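Local structure of type C neurotoxin (Clostridium botulinum, 3PME) at residues A[7-12]-A[18-23]; A[32-37]-A[42-47]. The protein is the receptor-binding domain of a botulinum C/D mosaic neurotoxin, which probably attaches the toxin to nerve-cell membranes through gangliosides and phospholipid head groups. One frame throughout, in Å; residues are numbered along the deposited sequence.

Contact 1: residues A[7-12]-A[18-23]; sequences ILSLQN and VDTSGY
Asp19 reaches across to the backbone of Ser9 in the beta hairpin made by strands 6-13 and 16-19, at one margin of the concanavalin-like N-terminal half of the receptor-binding domain. Its side chain can be followed outward. Asp19 CB rests 3.9 Å from Leu8 CD1, and that methyl lies 3.5 Å from Asp19 CG, so the leucine packs against the carboxylate carbon. With CG anti to the backbone N (chi1 172°), the carboxylate runs along the hairpin toward Ser9 and Ser21. Asp19 OD1 takes three donors: Ser9 N at 3.0 Å and Ser21 N reach it out of the carboxylate plane, from opposite faces, and Ser21 OG meets its syn lone pair. The bond from Ser21 N closes an Asx turn, and Tyr23 N donating to Ser21 OG adds an ST turn, two turns that follow the end of the strand and bring Tyr23 beside Ile7. OD2 accepts from Ala25 N and from a water.

Gln11 and Val18 form a hydrogen-bonded antiparallel pair, and Leu10 with Asp19 the neighbouring non-hydrogen-bonded pair. Thr20 N carries the ladder on to Ser9 O at 2.9 Å, while Ser9 N turns to Asp19 OD1 instead. At the far end the Tyr23 ring lies by Ile7, its CE2 4.0 Å from Ile7 CG2. The water on Asp19 OD2 gives its other proton to Ile7 O, 2.7 Å away.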
# COMPACT_ATOMS: atom_id res chain seq x y z
N ILE A 7 -24.21 6.84 -5.42
CA ILE A 7 -24.72 7.73 -6.47
C ILE A 7 -23.64 8.12 -7.48
O ILE A 7 -23.91 8.79 -8.47
CB ILE A 7 -25.44 8.97 -5.90
CG1 ILE A 7 -24.50 9.82 -5.04
CG2 ILE A 7 -26.67 8.55 -5.10
CD1 ILE A 7 -23.63 10.75 -5.84
N LEU A 8 -22.40 7.70 -7.21
CA LEU A 8 -21.31 7.86 -8.16
C LEU A 8 -20.28 6.80 -7.88
O LEU A 8 -19.91 6.58 -6.73
CB LEU A 8 -20.68 9.26 -8.05
CG LEU A 8 -19.48 9.49 -8.97
CD1 LEU A 8 -19.92 9.50 -10.43
CD2 LEU A 8 -18.78 10.80 -8.63
N SER A 9 -19.83 6.09 -8.91
CA SER A 9 -18.82 5.07 -8.75
C SER A 9 -17.94 5.05 -10.00
O SER A 9 -18.34 4.53 -11.05
CB SER A 9 -19.47 3.70 -8.52
OG SER A 9 -18.51 2.73 -8.14
N LEU A 10 -16.74 5.63 -9.89
CA LEU A 10 -15.84 5.67 -11.03
C LEU A 10 -15.11 4.35 -11.13
O LEU A 10 -14.32 3.98 -10.25
CB LEU A 10 -14.85 6.83 -10.93
CG LEU A 10 -15.45 8.24 -10.82
CD1 LEU A 10 -14.31 9.25 -10.71
CD2 LEU A 10 -16.34 8.54 -12.03
N GLN A 11 -15.39 3.62 -12.20
CA GLN A 11 -14.77 2.32 -12.40
C GLN A 11 -14.35 2.17 -13.84
O GLN A 11 -14.89 2.81 -14.74
CB GLN A 11 -15.72 1.20 -12.00
CG GLN A 11 -16.07 1.19 -10.52
CD GLN A 11 -16.85 -0.04 -10.11
OE1 GLN A 11 -16.69 -0.54 -9.00
NE2 GLN A 11 -17.69 -0.53 -11.01
N ASN A 12 -13.35 1.32 -14.06
CA ASN A 12 -12.87 1.08 -15.41
C ASN A 12 -13.63 -0.06 -16.05
O ASN A 12 -13.51 -1.21 -15.63
CB ASN A 12 -11.37 0.80 -15.38
CG ASN A 12 -10.75 0.92 -16.75
OD1 ASN A 12 -11.08 0.15 -17.66
ND2 ASN A 12 -9.85 1.88 -16.91
N VAL A 18 -15.56 5.22 -16.20
CA VAL A 18 -16.95 5.61 -16.34
C VAL A 18 -17.66 5.51 -15.01
O VAL A 18 -17.14 4.94 -14.05
CB VAL A 18 -17.67 4.70 -17.37
CG1 VAL A 18 -16.91 4.65 -18.69
CG2 VAL A 18 -17.86 3.30 -16.81
N ASP A 19 -18.86 6.07 -14.94
CA ASP A 19 -19.67 5.95 -13.74
C ASP A 19 -20.58 4.73 -13.86
O ASP A 19 -21.42 4.66 -14.76
CB ASP A 19 -20.52 7.21 -13.54
CG ASP A 19 -21.54 7.07 -12.42
OD1 ASP A 19 -21.31 6.29 -11.48
OD2 ASP A 19 -22.59 7.73 -12.51
N THR A 20 -20.41 3.77 -12.96
CA THR A 20 -21.16 2.52 -12.98
C THR A 20 -22.28 2.48 -11.94
O THR A 20 -22.84 1.43 -11.67
CB THR A 20 -20.24 1.33 -12.68
OG1 THR A 20 -19.64 1.51 -11.38
CG2 THR A 20 -19.15 1.22 -13.75
N SER A 21 -22.59 3.63 -11.35
CA SER A 21 -23.54 3.69 -10.25
C SER A 21 -24.97 3.42 -10.71
O SER A 21 -25.83 3.07 -9.91
CB SER A 21 -23.49 5.06 -9.57
OG SER A 21 -23.98 6.08 -10.42
N GLY A 22 -25.21 3.61 -12.00
CA GLY A 22 -26.55 3.50 -12.56
C GLY A 22 -27.11 4.87 -12.89
O GLY A 22 -28.13 4.98 -13.58
N TYR A 23 -26.45 5.92 -12.41
CA TYR A 23 -26.91 7.29 -12.64
C TYR A 23 -26.21 7.95 -13.81
O TYR A 23 -26.47 9.11 -14.12
CB TYR A 23 -26.76 8.13 -11.37
CG TYR A 23 -27.58 7.64 -10.21
CD1 TYR A 23 -28.91 8.03 -10.06
CD2 TYR A 23 -27.05 6.76 -9.28
CE1 TYR A 23 -29.67 7.58 -8.99
CE2 TYR A 23 -27.79 6.31 -8.21
CZ TYR A 23 -29.11 6.71 -8.08
OH TYR A 23 -29.86 6.25 -7.02
O HOH W 1 -23.57 9.81 -10.97

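Contact 2: residues A[32-37]-A[42-47]; sequences DVQVNT and DFKLSS
Asp42 OD1 accepts from Thr37 N at 2.9 Å, on the syn side of the carboxylate and 21° out of its plane, and from a water at 2.7 Å. The torsion about the CA-CB bond, with CG between the backbone N and the carbonyl carbon (chi1 81°), brings the carboxylate to the amides of residues 37 to 39. OD2 faces the connecting loop and accepts from Ile38 N and Tyr39 N, so the two oxygens together hold three successive backbone amides. Such a concentration of N-H donors would probably stabilise the negative charge. The Thr37 and Asp42 side chains cross at about a right angle, and the water joins the two: besides donating to OD1 it accepts from Thr37 OG1 at 2.7 Å, and it also donates to Gln34 O.

These bonds close the beta hairpin formed by strands 34-35 and 42-45, a short edge element of the sheet in the concanavalin-like subdomain; on its other side strand 42-45 pairs with strand 193-201. Strand 34-35 is short and weakly bonded. Asn36 N donates to Asp42 O at 3.0 Å, nearly straight at 171°, and Lys44 N to Gln34 O at 2.9 Å through a more bent bond. A second water bridges the strands farther along, accepting from Gln34 N and donating to Lys44 O.

Val35 and Phe43 form a non-hydrogen-bonded pair. Val33 CG1 and Val35 CG1 both approach Phe43 CB from the side of segment 32-37, each at 4.0 Å, while the ring leads away from the valines into the interior and meets Phe181 edge-to-face. Over the other side of the strands, the fully extended Lys44 chain starts beside Gln34, with the two CB atoms 4.3 Å apart.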
# COMPACT_ATOMS: atom_id res chain seq x y z
N ASP A 32 -3.63 14.07 -20.32
CA ASP A 32 -3.15 12.71 -20.53
C ASP A 32 -3.25 11.89 -19.26
O ASP A 32 -2.25 11.36 -18.77
CB ASP A 32 -1.71 12.75 -21.04
CG ASP A 32 -1.52 13.74 -22.18
OD1 ASP A 32 -2.39 13.81 -23.07
OD2 ASP A 32 -0.49 14.46 -22.17
N VAL A 33 -4.46 11.78 -18.72
CA VAL A 33 -4.67 11.00 -17.51
C VAL A 33 -4.47 9.50 -17.76
O VAL A 33 -5.17 8.89 -18.57
CB VAL A 33 -6.07 11.26 -16.92
CG1 VAL A 33 -6.29 10.42 -15.67
CG2 VAL A 33 -6.25 12.73 -16.63
N GLN A 34 -3.49 8.92 -17.07
CA GLN A 34 -3.25 7.48 -17.18
C GLN A 34 -4.19 6.75 -16.25
O GLN A 34 -4.32 7.11 -15.08
CB GLN A 34 -1.81 7.14 -16.81
CG GLN A 34 -0.77 7.84 -17.66
CD GLN A 34 0.63 7.43 -17.28
OE1 GLN A 34 0.87 6.30 -16.87
NE2 GLN A 34 1.57 8.36 -17.42
N VAL A 35 -4.84 5.72 -16.76
CA VAL A 35 -5.81 4.97 -15.97
C VAL A 35 -5.46 3.49 -15.93
O VAL A 35 -4.82 2.96 -16.85
CB VAL A 35 -7.26 5.15 -16.51
CG1 VAL A 35 -7.65 6.62 -16.52
CG2 VAL A 35 -7.41 4.52 -17.90
N ASN A 36 -5.87 2.82 -14.86
CA ASN A 36 -5.69 1.39 -14.71
C ASN A 36 -4.22 1.01 -14.89
O ASN A 36 -3.87 0.19 -15.74
CB ASN A 36 -6.56 0.65 -15.73
CG ASN A 36 -6.55 -0.85 -15.52
OD1 ASN A 36 -5.99 -1.35 -14.55
ND2 ASN A 36 -7.18 -1.57 -16.43
N THR A 37 -3.36 1.63 -14.09
CA THR A 37 -1.93 1.34 -14.20
C THR A 37 -1.44 0.38 -13.11
O THR A 37 -0.56 -0.45 -13.35
CB THR A 37 -1.08 2.62 -14.22
OG1 THR A 37 -1.23 3.33 -12.99
CG2 THR A 37 -1.50 3.51 -15.38
N ASP A 42 -7.99 2.67 -10.95
CA ASP A 42 -7.12 3.79 -10.58
C ASP A 42 -6.93 4.81 -11.69
O ASP A 42 -7.26 4.57 -12.85
CB ASP A 42 -5.78 3.33 -9.95
CG ASP A 42 -4.74 2.92 -10.97
OD1 ASP A 42 -4.80 3.30 -12.16
OD2 ASP A 42 -3.81 2.20 -10.54
N PHE A 43 -6.47 5.99 -11.30
CA PHE A 43 -6.05 7.01 -12.23
C PHE A 43 -4.93 7.83 -11.62
O PHE A 43 -4.82 7.93 -10.39
CB PHE A 43 -7.22 7.87 -12.75
CG PHE A 43 -8.06 8.50 -11.67
CD1 PHE A 43 -9.18 7.84 -11.17
CD2 PHE A 43 -7.76 9.76 -11.20
CE1 PHE A 43 -9.97 8.43 -10.20
CE2 PHE A 43 -8.56 10.37 -10.22
CZ PHE A 43 -9.66 9.70 -9.73
N LYS A 44 -4.07 8.37 -12.47
CA LYS A 44 -2.88 9.06 -12.03
C LYS A 44 -2.97 10.53 -12.42
O LYS A 44 -3.31 10.86 -13.55
CB LYS A 44 -1.66 8.42 -12.70
CG LYS A 44 -0.32 8.93 -12.24
CD LYS A 44 0.81 8.26 -13.02
CE LYS A 44 2.17 8.71 -12.54
NZ LYS A 44 3.26 8.07 -13.33
N LEU A 45 -2.67 11.40 -11.46
CA LEU A 45 -2.55 12.82 -11.73
C LEU A 45 -1.07 13.18 -11.62
O LEU A 45 -0.50 13.14 -10.52
CB LEU A 45 -3.39 13.63 -10.75
CG LEU A 45 -4.85 13.20 -10.65
CD1 LEU A 45 -5.59 14.02 -9.60
CD2 LEU A 45 -5.55 13.31 -12.00
N SER A 46 -0.45 13.50 -12.74
CA SER A 46 1.00 13.71 -12.77
C SER A 46 1.42 14.98 -13.50
O SER A 46 2.61 15.31 -13.53
CB SER A 46 1.71 12.50 -13.38
OG SER A 46 1.28 12.25 -14.71
N SER A 47 0.46 15.68 -14.08
CA SER A 47 0.74 16.91 -14.81
C SER A 47 -0.35 17.96 -14.62
O SER A 47 -1.52 17.63 -14.39
CB SER A 47 0.92 16.62 -16.30
OG SER A 47 0.93 17.82 -17.05
O HOH W 2 -3.16 5.19 -13.17
O HOH W 3 -1.60 10.87 -15.63

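Contacts 1 and 2 are successive beta hairpins of one antiparallel sheet, their centres about 17 Å apart, and strand 193-201 pairs with a strand of each. Both are partly buried, but contact 1 has more of its touching residues inside, whereas the 32-37 side of contact 2 is largely at the surface. In each an aspartate gathers backbone amides: Asp19 where a strand runs out into turns, Asp42 at the loop joining its two strands. Waters bridge the strands more extensively in contact 2. The hairpins touch directly where Asn12 ND2 packs 3.7 Å from Asn36 CB, and Phe181 is shared, by Leu10 of contact 1 and Phe43 of contact 2.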